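Local coordinates for phosphotriesterase homology protein (Escherichia coli, PDB 1BF6) that hydrolyses phosphorylated glyceryl acetates, along with aromatic acetates and propionates, and binds two zinc ions per subunit, at residues I51-R56 with I122-T127; M58-Q63 with Q110-T115; Q98-E103 with E137-A142; Y83-F88 with K131-E136. All blocks are in the same frame, centred on the assembly; numbering follows the deposited sequence.

Overall arrangement
The four contacts lie in one TIM-barrel chain and run from its core to its rim. Contact 1 is the innermost, about 7 Å from the centre of the chain (centre to centre), and sets the loop after strand 47-52 against strand 122-126, where a carboxylate binds both zincs and an amide-carbonyl bond crosses. Contact 3 is also buried but farther out, a helix pair held by apolar packing alone. Contacts 2 and 4 are partly buried and mainly polar, each using a carboxylate near a helix N-terminus. Contacts 3 and 4 share helix 134-150, which follows the strand 122-126 of contact 1; helix 62-72 of contact 2 follows its other strand, 47-52.

Contact 1 (I51-R56 with I122-T127); sequences IEMTNR and IAEIGT. With ZN (zinc ion), chain C; ZN (zinc ion), chain D.
At the two-zinc site of this TIM barrel, the loop leaving strand 47-52 meets strand 122-126, Met53 and Asn55 lying against Ala123 and Glu124. Glu124 bridges the metals: its OE2 is 2.4 Å from one zinc and its OE1 2.2 Å from the other, the place held by a carboxylated lysine in phosphotriesterase itself. His11, His13 and Asp242 complete the first zinc site, His157 and His185 the second. CG of Glu124 stands between its backbone N and carbonyl carbon (chi1 60°), and the extended chain beyond it crosses the Met53 side chain at about a right angle, bringing OE2 to 3.5 Å from Met53 CB. Farther along, bends at chi2 and chi3 fold Met53 so that CE reaches 3.8 Å from Ala123 CB. The peptide between Ala123 and Glu124 is cis. Asn55 ND2 donates to Ala123 O at 3.1 Å, an almost straight bond (163°) lying close to the Asn55 amide plane, and more weakly to Glu124 O. With an alanine here, Ala123 O would probably be left without this donor and the cis peptide behind the bridging carboxylate less firmly fixed. In the second shell, Glu52 OE2 accepts from Thr54 OG1 at 2.7 Å, and the same hydroxyl is hydrogen-bonded to ND1 of the zinc ligand His13.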
# COMPACT_ATOMS: atom_id res chain seq x y z
N ILE A 51 4.36 1.12 -5.45
CA ILE A 51 3.55 2.16 -4.81
C ILE A 51 4.05 2.26 -3.36
O ILE A 51 3.80 1.37 -2.54
CB ILE A 51 2.04 1.82 -4.83
CG1 ILE A 51 1.62 1.26 -6.21
CG2 ILE A 51 1.20 3.09 -4.51
CD1 ILE A 51 1.92 2.18 -7.40
N GLU A 52 4.79 3.32 -3.08
CA GLU A 52 5.37 3.55 -1.77
C GLU A 52 4.36 4.17 -0.79
O GLU A 52 3.81 5.26 -1.04
CB GLU A 52 6.63 4.40 -1.94
CG GLU A 52 7.80 3.95 -1.07
CD GLU A 52 7.76 4.54 0.32
OE1 GLU A 52 6.96 5.47 0.55
OE2 GLU A 52 8.54 4.08 1.19
N MET A 53 4.16 3.49 0.33
CA MET A 53 3.17 3.84 1.36
C MET A 53 3.61 4.65 2.57
O MET A 53 2.86 4.76 3.55
CB MET A 53 2.53 2.55 1.86
CG MET A 53 1.88 1.69 0.79
SD MET A 53 0.26 2.34 0.25
CE MET A 53 0.72 3.07 -1.21
N THR A 54 4.83 5.18 2.53
CA THR A 54 5.37 5.95 3.66
C THR A 54 4.98 7.42 3.54
O THR A 54 5.52 8.12 2.70
CB THR A 54 6.93 5.88 3.70
OG1 THR A 54 7.38 4.52 3.62
CG2 THR A 54 7.47 6.49 4.99
N ASN A 55 4.03 7.88 4.36
CA ASN A 55 3.68 9.30 4.33
C ASN A 55 4.68 10.11 5.19
O ASN A 55 5.57 9.54 5.85
CB ASN A 55 2.19 9.58 4.65
CG ASN A 55 1.63 8.76 5.78
OD1 ASN A 55 2.15 8.78 6.90
ND2 ASN A 55 0.51 8.09 5.53
N ARG A 56 4.57 11.43 5.15
CA ARG A 56 5.53 12.28 5.85
C ARG A 56 6.02 11.87 7.23
O ARG A 56 7.22 11.65 7.42
CB ARG A 56 5.05 13.74 5.88
CG ARG A 56 6.09 14.66 6.48
CD ARG A 56 5.77 16.12 6.25
NE ARG A 56 6.70 16.97 6.98
CZ ARG A 56 6.68 18.30 6.97
NH1 ARG A 56 5.77 18.95 6.26
NH2 ARG A 56 7.55 18.98 7.72
N ILE A 122 -3.04 9.16 -2.08
CA ILE A 122 -3.30 9.57 -0.69
C ILE A 122 -3.22 8.24 0.03
O ILE A 122 -4.12 7.40 -0.06
CB ILE A 122 -4.71 10.18 -0.52
CG1 ILE A 122 -4.82 11.47 -1.34
CG2 ILE A 122 -5.03 10.38 0.96
CD1 ILE A 122 -6.23 11.80 -1.73
N ALA A 123 -2.17 8.07 0.83
CA ALA A 123 -1.98 6.74 1.42
C ALA A 123 -0.92 6.77 2.53
O ALA A 123 -0.22 7.76 2.57
CB ALA A 123 -1.36 5.86 0.32
N GLU A 124 -0.48 5.73 3.25
CA GLU A 124 -1.35 4.75 3.73
C GLU A 124 -2.22 5.30 4.87
O GLU A 124 -1.59 5.73 5.84
CB GLU A 124 -0.89 3.31 4.08
CG GLU A 124 0.19 3.27 5.18
CD GLU A 124 0.52 1.75 5.41
OE1 GLU A 124 -0.53 1.31 5.75
OE2 GLU A 124 1.71 1.73 5.19
N ILE A 125 -3.51 5.51 4.64
CA ILE A 125 -4.33 6.07 5.69
C ILE A 125 -4.98 4.95 6.46
O ILE A 125 -5.74 4.15 5.91
CB ILE A 125 -5.30 7.17 5.15
CG1 ILE A 125 -6.31 6.59 4.18
CG2 ILE A 125 -4.49 8.26 4.41
CD1 ILE A 125 -7.39 7.61 3.77
N GLY A 126 -4.62 4.85 7.73
CA GLY A 126 -5.14 3.77 8.53
C GLY A 126 -6.06 4.02 9.70
O GLY A 126 -6.31 5.15 10.13
N THR A 127 -6.61 2.92 10.17
CA THR A 127 -7.49 2.91 11.32
C THR A 127 -6.89 1.91 12.32
O THR A 127 -6.05 1.07 11.95
CB THR A 127 -8.94 2.53 10.95
OG1 THR A 127 -8.94 1.34 10.16
CG2 THR A 127 -9.61 3.68 10.17
ZN ZN C . 2.72 -0.41 4.96
ZN ZN D . -0.11 -0.62 6.73

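Contact 2 (M58-Q63 with Q110-T115); sequences MGRNAQ and QGIDGT
A type I' beta turn, Ile112 to Thr115, docks on the N-terminus of helix 62-72 on the outer side of the TIM barrel, with Asp113 as the link to Arg60 and Ala62. Arg60 grips the carboxylate side-on: NE meets Asp113 OD2 at 2.9 Å, nearly straight at 171°, and NH2 meets OD1. Both acceptors lie close to the guanidinium plane, yet the carboxylate plane is turned 45° against it. A bend at chi3 (67°) swings the end of the otherwise extended Arg60 chain to this position. OD2 has a second donor, Ala62 N, 3.0 Å away on its anti side, and water 1 spans Asp113 OD1 and Arg60 O. The arginine is further shared, NH2 with Glu107 in a salt bridge and NH1 with Cys79 O, which would fix the rotation of its flat end. Over one face of the guanidinium lies Ile112 CB, offset toward the rim, while Ile112 CG1 packs 3.6 Å from Ala62 CB. That methyl also touches Thr115 OG1; this hydroxyl and Thr115 N both bond to Ile112 O, closing the turn, with Thr115 OG1 donating in the carbonyl plane to Ile112 O at 2.9 Å.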
# COMPACT_ATOMS: atom_id res chain seq x y z
N MET A 58 5.85 9.16 8.83
CA MET A 58 6.18 7.75 8.95
C MET A 58 7.67 7.66 8.60
O MET A 58 8.27 6.58 8.65
CB MET A 58 5.36 6.90 7.97
CG MET A 58 3.94 6.60 8.42
SD MET A 58 2.93 5.89 7.10
CE MET A 58 3.44 4.13 7.19
N GLY A 59 8.26 8.79 8.25
CA GLY A 59 9.67 8.81 7.91
C GLY A 59 9.97 8.78 6.42
O GLY A 59 11.02 8.27 6.01
N ARG A 60 9.06 9.34 5.62
CA ARG A 60 9.25 9.40 4.17
C ARG A 60 10.51 10.18 3.81
O ARG A 60 10.92 11.09 4.53
CB ARG A 60 8.02 10.05 3.51
CG ARG A 60 8.03 10.07 1.96
CD ARG A 60 6.83 10.87 1.40
NE ARG A 60 6.97 12.29 1.72
CZ ARG A 60 5.95 13.12 1.94
NH1 ARG A 60 4.69 12.70 1.86
NH2 ARG A 60 6.20 14.37 2.30
N ASN A 61 11.11 9.82 2.68
CA ASN A 61 12.31 10.48 2.20
C ASN A 61 12.23 10.51 0.68
O ASN A 61 12.68 9.57 0.00
CB ASN A 61 13.56 9.70 2.64
CG ASN A 61 14.83 10.49 2.46
OD1 ASN A 61 15.70 10.45 3.33
ND2 ASN A 61 14.97 11.19 1.34
N ALA A 62 11.69 11.61 0.15
CA ALA A 62 11.53 11.78 -1.29
C ALA A 62 12.85 11.67 -2.06
O ALA A 62 12.89 11.04 -3.11
CB ALA A 62 10.85 13.13 -1.58
N GLN A 63 13.92 12.25 -1.53
CA GLN A 63 15.21 12.20 -2.22
C GLN A 63 15.71 10.77 -2.39
O GLN A 63 16.19 10.39 -3.46
CB GLN A 63 16.25 13.05 -1.50
CG GLN A 63 17.48 13.30 -2.33
CD GLN A 63 17.15 13.97 -3.65
OE1 GLN A 63 16.61 15.08 -3.67
NE2 GLN A 63 17.46 13.30 -4.75
N GLN A 110 2.26 20.27 -5.71
CA GLN A 110 3.55 20.97 -5.75
C GLN A 110 4.78 20.09 -5.55
O GLN A 110 5.78 20.26 -6.25
CB GLN A 110 3.59 22.10 -4.72
CG GLN A 110 2.36 23.01 -4.70
CD GLN A 110 2.01 23.56 -6.07
OE1 GLN A 110 2.88 24.00 -6.84
NE2 GLN A 110 0.72 23.53 -6.40
N GLY A 111 4.74 19.21 -4.56
CA GLY A 111 5.89 18.35 -4.30
C GLY A 111 6.01 17.92 -2.85
O GLY A 111 5.29 18.40 -1.97
N ILE A 112 6.90 16.96 -2.62
CA ILE A 112 7.11 16.45 -1.27
C ILE A 112 8.57 16.59 -0.83
O ILE A 112 9.49 16.55 -1.64
CB ILE A 112 6.66 14.98 -1.12
CG1 ILE A 112 7.37 14.07 -2.14
CG2 ILE A 112 5.14 14.87 -1.19
CD1 ILE A 112 7.15 12.59 -1.87
N ASP A 113 8.74 16.81 0.47
CA ASP A 113 10.05 16.94 1.10
C ASP A 113 11.03 17.89 0.43
O ASP A 113 12.25 17.65 0.44
CB ASP A 113 10.67 15.55 1.30
CG ASP A 113 9.72 14.57 1.99
OD1 ASP A 113 9.00 14.98 2.93
OD2 ASP A 113 9.68 13.38 1.59
N GLY A 114 10.51 18.97 -0.16
CA GLY A 114 11.36 19.95 -0.80
C GLY A 114 11.96 19.53 -2.13
O GLY A 114 12.86 20.19 -2.63
N THR A 115 11.44 18.46 -2.72
CA THR A 115 11.95 17.98 -4.00
C THR A 115 10.93 18.18 -5.11
O THR A 115 9.79 18.60 -4.87
CB THR A 115 12.30 16.45 -3.95
OG1 THR A 115 11.10 15.68 -3.86
CG2 THR A 115 13.18 16.12 -2.76
O HOH W 1 9.44 13.23 5.17

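Contact 3 (Q98-E103 with E137-A142); sequences QELAQE and EKVFIA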
# COMPACT_ATOMS: atom_id res chain seq x y z
N GLN A 98 -9.73 20.86 7.20
CA GLN A 98 -9.42 21.60 5.97
C GLN A 98 -7.91 21.79 5.81
O GLN A 98 -7.38 21.72 4.69
CB GLN A 98 -10.09 22.99 5.97
CG GLN A 98 -11.60 22.98 5.75
CD GLN A 98 -12.39 22.71 7.02
OE1 GLN A 98 -11.86 22.77 8.14
NE2 GLN A 98 -13.67 22.42 6.84
N GLU A 99 -7.21 22.07 6.90
CA GLU A 99 -5.77 22.25 6.83
C GLU A 99 -5.10 20.91 6.47
O GLU A 99 -4.17 20.88 5.66
CB GLU A 99 -5.23 22.81 8.16
CG GLU A 99 -5.52 24.30 8.37
CD GLU A 99 -5.24 24.78 9.78
OE1 GLU A 99 -5.55 24.04 10.74
OE2 GLU A 99 -4.71 25.90 9.94
N LEU A 100 -5.61 19.82 7.04
CA LEU A 100 -5.06 18.49 6.74
C LEU A 100 -5.24 18.19 5.24
O LEU A 100 -4.28 17.79 4.57
CB LEU A 100 -5.72 17.41 7.61
CG LEU A 100 -5.50 17.51 9.14
CD1 LEU A 100 -6.20 16.39 9.87
CD2 LEU A 100 -4.00 17.55 9.47
N ALA A 101 -6.43 18.47 4.71
CA ALA A 101 -6.72 18.26 3.28
C ALA A 101 -5.84 19.13 2.39
O ALA A 101 -5.33 18.67 1.37
CB ALA A 101 -8.19 18.53 2.98
N GLN A 102 -5.63 20.39 2.77
CA GLN A 102 -4.79 21.30 1.98
C GLN A 102 -3.37 20.76 1.87
O GLN A 102 -2.73 20.88 0.83
CB GLN A 102 -4.75 22.69 2.62
CG GLN A 102 -6.05 23.48 2.54
CD GLN A 102 -5.97 24.77 3.34
OE1 GLN A 102 -5.14 24.92 4.24
NE2 GLN A 102 -6.82 25.73 2.98
N GLU A 103 -2.86 20.22 2.98
CA GLU A 103 -1.51 19.67 3.01
C GLU A 103 -1.40 18.53 2.00
O GLU A 103 -0.45 18.48 1.22
CB GLU A 103 -1.18 19.14 4.41
CG GLU A 103 0.23 18.51 4.52
CD GLU A 103 0.49 17.87 5.88
OE1 GLU A 103 -0.41 17.89 6.74
OE2 GLU A 103 1.60 17.33 6.08
N GLU A 137 -10.89 9.23 11.97
CA GLU A 137 -12.06 9.65 11.21
C GLU A 137 -11.77 10.98 10.51
O GLU A 137 -12.05 11.13 9.31
CB GLU A 137 -13.28 9.81 12.11
CG GLU A 137 -14.50 10.36 11.36
CD GLU A 137 -15.71 10.54 12.24
OE1 GLU A 137 -15.55 10.92 13.42
OE2 GLU A 137 -16.83 10.34 11.74
N LYS A 138 -11.18 11.91 11.25
CA LYS A 138 -10.83 13.24 10.74
C LYS A 138 -9.84 13.11 9.58
O LYS A 138 -9.96 13.81 8.56
CB LYS A 138 -10.21 14.07 11.86
CG LYS A 138 -9.88 15.50 11.53
CD LYS A 138 -9.12 16.10 12.71
CE LYS A 138 -9.01 17.59 12.66
NZ LYS A 138 -8.34 18.07 13.91
N VAL A 139 -8.85 12.23 9.73
CA VAL A 139 -7.88 12.04 8.65
C VAL A 139 -8.58 11.45 7.39
O VAL A 139 -8.32 11.89 6.28
CB VAL A 139 -6.68 11.15 9.11
CG1 VAL A 139 -5.87 10.66 7.90
CG2 VAL A 139 -5.76 11.98 10.03
N PHE A 140 -9.48 10.49 7.58
CA PHE A 140 -10.21 9.91 6.46
C PHE A 140 -11.11 10.96 5.77
O PHE A 140 -11.26 10.95 4.55
CB PHE A 140 -11.02 8.70 6.91
CG PHE A 140 -10.28 7.39 6.77
CD1 PHE A 140 -9.22 7.08 7.62
CD2 PHE A 140 -10.60 6.50 5.75
CE1 PHE A 140 -8.49 5.89 7.46
CE2 PHE A 140 -9.87 5.30 5.58
CZ PHE A 140 -8.81 5.00 6.44
N ILE A 141 -11.68 11.88 6.54
CA ILE A 141 -12.52 12.92 5.94
C ILE A 141 -11.64 13.87 5.11
O ILE A 141 -11.99 14.25 4.00
CB ILE A 141 -13.35 13.69 7.00
CG1 ILE A 141 -14.37 12.73 7.60
CG2 ILE A 141 -14.06 14.89 6.35
CD1 ILE A 141 -15.01 13.21 8.88
N ALA A 142 -10.46 14.20 5.64
CA ALA A 142 -9.51 15.05 4.95
C ALA A 142 -9.07 14.37 3.66
O ALA A 142 -8.91 15.02 2.63
CB ALA A 142 -8.29 15.32 5.84
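No aromatic ring or flat polar side-chain group meets a partner where Leu100 and Ala101 of helix 97-109 pack on Lys138, Val139 and Ala142 of helix 134-150; the flat groups touched are backbone peptides: Ala142 O lies 3.6 Å from Ala101 CB. The segment axes approach to 8.7 Å and cross at -51°, and the backbones come closest at Ala101 and Ala142, their CA atoms 4.6 Å apart, consistent with the small side chains of two alanines at the crossing. Ala142 is a knob in the hole formed by Val97, Leu100, Ala101 and Met104; its CB meets Leu100 CB at 3.8 Å and also lies against the backbone N of Ala101. Leu100 points its CG away from its own carbonyl carbon (chi1 -64°), which carries CD1 across to the partner helix. There Leu100 CD1 runs up against the aliphatic stem of Lys138, 4.1 Å from its CD and crossing at about a right angle, and lies more loosely, at 4.4 Å, from Val139 CG2. Lys138 stays extended over its whole length, and its NZ is hydrogen-bonded to Val92 O of helix 91-94 and Arg95 O in the link to helix 97-109. These are two neighbouring outer helices of the TIM barrel: Val139 also packs on Tyr82 and Phe88 in the loop after strand 75-80, while Phe140 turns to the following helix, 164-173.

Contact 4 (Y83-F88 with K131-E136); sequences YQDAFF and KITPLE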
# COMPACT_ATOMS: atom_id res chain seq x y z
N TYR A 83 -0.88 8.36 9.06
CA TYR A 83 -0.93 6.93 9.39
C TYR A 83 -2.09 6.38 10.23
O TYR A 83 -3.07 5.91 9.68
CB TYR A 83 0.43 6.55 9.97
CG TYR A 83 0.72 5.06 10.05
CD1 TYR A 83 0.09 4.16 9.20
CD2 TYR A 83 1.62 4.57 10.99
CE1 TYR A 83 0.35 2.80 9.29
CE2 TYR A 83 1.89 3.22 11.09
CZ TYR A 83 1.25 2.34 10.24
OH TYR A 83 1.51 0.99 10.39
N GLN A 84 -1.92 6.31 11.55
CA GLN A 84 -2.97 5.83 12.43
C GLN A 84 -2.82 6.53 13.78
O GLN A 84 -1.80 7.18 14.04
CB GLN A 84 -2.96 4.31 12.60
CG GLN A 84 -1.63 3.73 13.01
CD GLN A 84 -1.73 2.26 13.30
OE1 GLN A 84 -2.52 1.84 14.15
NE2 GLN A 84 -0.93 1.46 12.61
N ASP A 85 -3.85 6.40 14.61
CA ASP A 85 -3.91 7.08 15.90
C ASP A 85 -2.64 7.11 16.74
O ASP A 85 -2.14 8.20 17.07
CB ASP A 85 -5.08 6.55 16.72
CG ASP A 85 -5.52 7.55 17.76
OD1 ASP A 85 -6.30 8.47 17.40
OD2 ASP A 85 -5.05 7.47 18.91
N ALA A 86 -2.08 5.94 17.02
CA ALA A 86 -0.88 5.84 17.84
C ALA A 86 0.36 6.53 17.28
O ALA A 86 1.25 6.91 18.04
CB ALA A 86 -0.59 4.38 18.15
N PHE A 87 0.40 6.74 15.96
CA PHE A 87 1.55 7.37 15.31
C PHE A 87 1.35 8.83 14.86
O PHE A 87 2.29 9.44 14.34
CB PHE A 87 2.00 6.54 14.10
CG PHE A 87 2.45 5.14 14.45
CD1 PHE A 87 1.53 4.17 14.84
CD2 PHE A 87 3.79 4.79 14.38
CE1 PHE A 87 1.94 2.87 15.16
CE2 PHE A 87 4.22 3.50 14.69
CZ PHE A 87 3.29 2.54 15.08
N PHE A 88 0.16 9.39 15.07
CA PHE A 88 -0.11 10.77 14.65
C PHE A 88 0.69 11.85 15.38
O PHE A 88 0.90 11.76 16.59
CB PHE A 88 -1.58 11.15 14.86
CG PHE A 88 -2.57 10.47 13.95
CD1 PHE A 88 -2.23 10.14 12.63
CD2 PHE A 88 -3.86 10.22 14.40
CE1 PHE A 88 -3.18 9.56 11.78
CE2 PHE A 88 -4.82 9.64 13.56
CZ PHE A 88 -4.48 9.31 12.25
N LYS A 131 -11.42 -0.51 15.61
CA LYS A 131 -12.05 0.78 15.82
C LYS A 131 -11.46 1.90 14.98
O LYS A 131 -10.30 1.84 14.59
CB LYS A 131 -11.97 1.19 17.30
CG LYS A 131 -10.55 1.45 17.75
CD LYS A 131 -10.44 1.97 19.18
CE LYS A 131 -8.96 2.19 19.51
NZ LYS A 131 -8.73 2.74 20.88
N ILE A 132 -12.29 2.89 14.68
CA ILE A 132 -11.84 4.08 13.96
C ILE A 132 -11.94 5.16 15.03
O ILE A 132 -13.03 5.45 15.54
CB ILE A 132 -12.76 4.43 12.76
CG1 ILE A 132 -12.74 3.29 11.72
CG2 ILE A 132 -12.30 5.74 12.13
CD1 ILE A 132 -13.58 3.55 10.48
N THR A 133 -10.80 5.69 15.44
CA THR A 133 -10.76 6.73 16.47
C THR A 133 -11.19 8.08 15.88
O THR A 133 -11.21 8.25 14.65
CB THR A 133 -9.33 6.90 17.03
OG1 THR A 133 -8.50 7.53 16.04
CG2 THR A 133 -8.72 5.54 17.40
N PRO A 134 -11.56 9.05 16.74
CA PRO A 134 -11.96 10.37 16.24
C PRO A 134 -10.90 11.02 15.34
O PRO A 134 -11.23 11.63 14.32
CB PRO A 134 -12.15 11.16 17.54
CG PRO A 134 -12.73 10.14 18.45
CD PRO A 134 -11.85 8.92 18.18
N LEU A 135 -9.62 10.88 15.69
CA LEU A 135 -8.56 11.46 14.87
C LEU A 135 -8.41 10.75 13.53
O LEU A 135 -8.08 11.37 12.52
CB LEU A 135 -7.22 11.48 15.61
CG LEU A 135 -7.14 12.42 16.82
CD1 LEU A 135 -5.75 12.33 17.43
CD2 LEU A 135 -7.42 13.85 16.37
N GLU A 136 -8.60 9.44 13.53
CA GLU A 136 -8.52 8.67 12.28
C GLU A 136 -9.70 9.07 11.38
O GLU A 136 -9.53 9.24 10.17
CB GLU A 136 -8.54 7.18 12.59
CG GLU A 136 -7.18 6.67 13.06
CD GLU A 136 -7.24 5.33 13.76
OE1 GLU A 136 -8.33 4.75 13.90
OE2 GLU A 136 -6.17 4.86 14.18
O HOH W 2 -8.63 9.80 18.41
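Asp85, in the loop after strand 75-80 of the TIM barrel, reaches into the capping box that Thr133 and Glu136 form at the N-terminus of helix 134-150. Asp85 CB lies 3.2 Å from Glu136 OE2. With chi1 at -156°, CG stands opposite the backbone N and comes against Thr133 OG1, with Thr133 CG2 a little farther off. At the tip, Asp85 OD1 accepts from Thr133 OG1 at 2.8 Å, the hydroxyl lying above the carboxylate plane, and takes a second bond from water 2, which in turn accepts from Leu135 N. Glu136 answers with its own carboxylate: its OE2 receives Asp85 N at 2.8 Å on the anti side, nearly straight (168°), and is also bonded to Ser128 OG. OE1 takes Thr133 N, and Glu136 N returns a bond to Thr133 OG1. With an alanine in place of Glu136, the amides of Asp85 and Thr133 would probably lose their carboxylate acceptor and Ser128 OG its partner, leaving the loop held chiefly by Asp85 and Thr133. Phe88 packs alongside. Its ring turns an edge to Glu136 N and has Gln84 O 3.2 Å above the centre of one face; Phe88 CE2 touches Leu135 CB at 3.7 Å.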